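Local structure of Udp-n-acetylglucosamine pyrophosphorylase (Trypanosoma brucei, 4BQH) at residues A[520-525]-A[534-539]. The protein probably catalyses the joining of N-acetyl-alpha-D-glucosamine 1-phosphate and UTP to give UDP-N-acetyl-alpha-D-glucosamine and diphosphate. Sequence-based numbering, arbitrary orientation.
Sequences PRVIHQ and IFIRRD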
loop_
_atom_site.group_PDB
_atom_site.type_symbol
_atom_site.label_atom_id
_atom_site.label_comp_id
_atom_site.label_asym_id
_atom_site.label_seq_id
_atom_site.Cartn_x
_atom_site.Cartn_y
_atom_site.Cartn_z
ATOM N N PRO A 520 15.625 -1.007 32.091
ATOM C CA PRO A 520 16.617 -1.624 32.988
ATOM C C PRO A 520 17.570 -2.545 32.230
ATOM O O PRO A 520 18.771 -2.439 32.430
ATOM C CB PRO A 520 15.757 -2.426 33.977
ATOM C CG PRO A 520 14.481 -1.637 34.058
ATOM C CD PRO A 520 14.251 -1.148 32.631
ATOM N N ARG A 521 17.033 -3.391 31.354
ATOM C CA ARG A 521 17.822 -4.354 30.595
ATOM C C ARG A 521 18.753 -3.654 29.593
ATOM O O ARG A 521 19.921 -4.021 29.448
ATOM C CB ARG A 521 16.899 -5.353 29.895
ATOM C CG ARG A 521 17.569 -6.289 28.896
ATOM C CD ARG A 521 18.246 -7.468 29.576
ATOM N NE ARG A 521 19.232 -8.095 28.692
ATOM C CZ ARG A 521 20.534 -8.158 28.943
ATOM N NH1 ARG A 521 21.027 -7.651 30.068
ATOM N NH2 ARG A 521 21.343 -8.746 28.068
ATOM N N VAL A 522 18.215 -2.660 28.892
ATOM C CA VAL A 522 18.995 -1.855 27.931
ATOM C C VAL A 522 20.168 -1.166 28.613
ATOM O O VAL A 522 21.326 -1.263 28.156
ATOM C CB VAL A 522 18.088 -0.790 27.260
ATOM C CG1 VAL A 522 18.917 0.233 26.465
ATOM C CG2 VAL A 522 17.044 -1.487 26.403
ATOM N N ILE A 523 19.892 -0.491 29.725
ATOM C CA ILE A 523 20.930 0.192 30.470
ATOM C C ILE A 523 22.028 -0.775 30.956
ATOM O O ILE A 523 23.207 -0.453 30.838
ATOM C CB ILE A 523 20.347 1.038 31.629
ATOM C CG1 ILE A 523 19.671 2.274 31.036
ATOM C CG2 ILE A 523 21.431 1.462 32.615
ATOM C CD1 ILE A 523 18.867 3.076 32.037
ATOM N N HIS A 524 21.623 -1.946 31.444
ATOM C CA HIS A 524 22.565 -2.982 31.913
ATOM C C HIS A 524 23.482 -3.372 30.769
ATOM O O HIS A 524 24.699 -3.413 30.930
ATOM C CB HIS A 524 21.787 -4.183 32.425
ATOM C CG HIS A 524 22.640 -5.239 33.095
ATOM N ND1 HIS A 524 23.062 -6.352 32.457
ATOM C CD2 HIS A 524 23.129 -5.324 34.392
ATOM C CE1 HIS A 524 23.790 -7.103 33.305
ATOM N NE2 HIS A 524 23.841 -6.465 34.481
ATOM N N GLN A 525 22.916 -3.633 29.593
ATOM C CA GLN A 525 23.735 -4.000 28.414
ATOM C C GLN A 525 24.709 -2.913 28.025
ATOM O O GLN A 525 25.866 -3.210 27.719
ATOM C CB GLN A 525 22.852 -4.240 27.200
ATOM C CG GLN A 525 22.032 -5.506 27.270
ATOM C CD GLN A 525 21.052 -5.581 26.118
ATOM O OE1 GLN A 525 19.984 -4.947 26.149
ATOM N NE2 GLN A 525 21.413 -6.343 25.094
ATOM N N ILE A 534 21.106 -3.284 20.060
ATOM C CA ILE A 534 20.258 -3.679 21.196
ATOM C C ILE A 534 18.939 -4.198 20.618
ATOM O O ILE A 534 18.290 -3.496 19.825
ATOM C CB ILE A 534 20.032 -2.461 22.128
ATOM C CG1 ILE A 534 21.349 -2.035 22.802
ATOM C CG2 ILE A 534 18.932 -2.751 23.157
ATOM C CD1 ILE A 534 21.866 -3.042 23.802
ATOM N N PHE A 535 18.572 -5.430 20.972
ATOM C CA PHE A 535 17.354 -6.066 20.479
ATOM C C PHE A 535 16.258 -5.990 21.562
ATOM O O PHE A 535 16.447 -6.495 22.656
ATOM C CB PHE A 535 17.671 -7.510 20.064
ATOM C CG PHE A 535 16.511 -8.261 19.468
ATOM C CD1 PHE A 535 15.486 -7.587 18.785
ATOM C CD2 PHE A 535 16.450 -9.643 19.559
ATOM C CE1 PHE A 535 14.415 -8.291 18.251
ATOM C CE2 PHE A 535 15.382 -10.357 19.013
ATOM C CZ PHE A 535 14.357 -9.674 18.366
ATOM N N ILE A 536 15.155 -5.302 21.272
ATOM C CA ILE A 536 14.059 -5.143 22.256
ATOM C C ILE A 536 12.844 -5.888 21.693
ATOM O O ILE A 536 12.360 -5.565 20.610
ATOM C CB ILE A 536 13.744 -3.654 22.566
ATOM C CG1 ILE A 536 15.009 -2.882 22.991
ATOM C CG2 ILE A 536 12.633 -3.546 23.629
ATOM C CD1 ILE A 536 14.793 -1.426 23.325
ATOM N N ARG A 537 12.377 -6.908 22.420
ATOM C CA ARG A 537 11.248 -7.743 21.988
ATOM C C ARG A 537 10.426 -8.156 23.200
ATOM O O ARG A 537 10.911 -8.045 24.337
ATOM C CB ARG A 537 11.672 -8.964 21.135
ATOM C CG ARG A 537 12.405 -10.093 21.855
ATOM C CD ARG A 537 13.780 -9.627 22.302
ATOM N NE ARG A 537 14.637 -10.736 22.707
ATOM C CZ ARG A 537 15.922 -10.617 23.046
ATOM N NH1 ARG A 537 16.530 -9.429 23.042
ATOM N NH2 ARG A 537 16.601 -11.702 23.391
ATOM N N ARG A 538 9.180 -8.559 22.967
ATOM C CA ARG A 538 8.341 -9.059 24.072
ATOM C C ARG A 538 8.863 -10.397 24.543
ATOM O O ARG A 538 9.310 -11.231 23.740
ATOM C CB ARG A 538 6.888 -9.219 23.641
ATOM C CG ARG A 538 6.095 -7.933 23.669
ATOM C CD ARG A 538 4.615 -8.195 23.950
ATOM N NE ARG A 538 4.105 -9.415 23.313
ATOM C CZ ARG A 538 2.867 -9.553 22.814
ATOM N NH1 ARG A 538 2.014 -8.539 22.838
ATOM N NH2 ARG A 538 2.488 -10.700 22.259
ATOM N N ASP A 539 8.793 -10.605 25.854
ATOM C CA ASP A 539 9.193 -11.874 26.458
ATOM C C ASP A 539 8.585 -13.117 25.819
ATOM O O ASP A 539 9.245 -14.160 25.734
ATOM C CB ASP A 539 8.884 -11.861 27.958
ATOM C CG ASP A 539 9.986 -11.208 28.782
ATOM O OD1 ASP A 539 11.014 -10.771 28.209
ATOM O OD2 ASP A 539 9.823 -11.133 30.017
HETATM O O HOH W 1 20.202 -7.010 22.757
HETATM O O HOH W 2 17.417 -5.876 25.178
#
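Ile534 meets helix residues 520-525 with both ends of its branched side chain. Its CD1 lies 3.5 Å from CD of Gln525, the two side chains approaching from opposite directions, while its CG2 packs 4.0 Å from Val522 CG2. With CG1 anti to the carbonyl carbon (chi1 -67°), the longer branch is set against the glutamine. A beta-branched residue suits such a strand, being broad enough to touch two helix positions one turn apart.

At Phe535 the side chain points away, and its backbone is bridged to the Gln525 amide by two waters. One accepts from Gln525 NE2 and Phe535 N; the other donates to Gln525 OE1 and to Phe535 O, the water oxygen lying 2.8 Å from Phe535 O. Both ends of the amide are thereby tied, which should fix its rotation.

Ile536 reaches Val522 with its extended tip, Ile536 CD1 standing 3.8 Å from Val522 CG2, and Leu463 of helix 448-471 touches both residues. Compact valine suits this buried position, where one methyl, CG2, rests against both isoleucines. Arg537 then turns back, its NH1 hydrogen-bonding Phe535 O from above the carbonyl plane. The segments 520-525 and 534-536 run nearly antiparallel (168°), as in a classic beta-alpha-beta unit, here strand 501-504, helix 519-528 and the parallel strand 533-536.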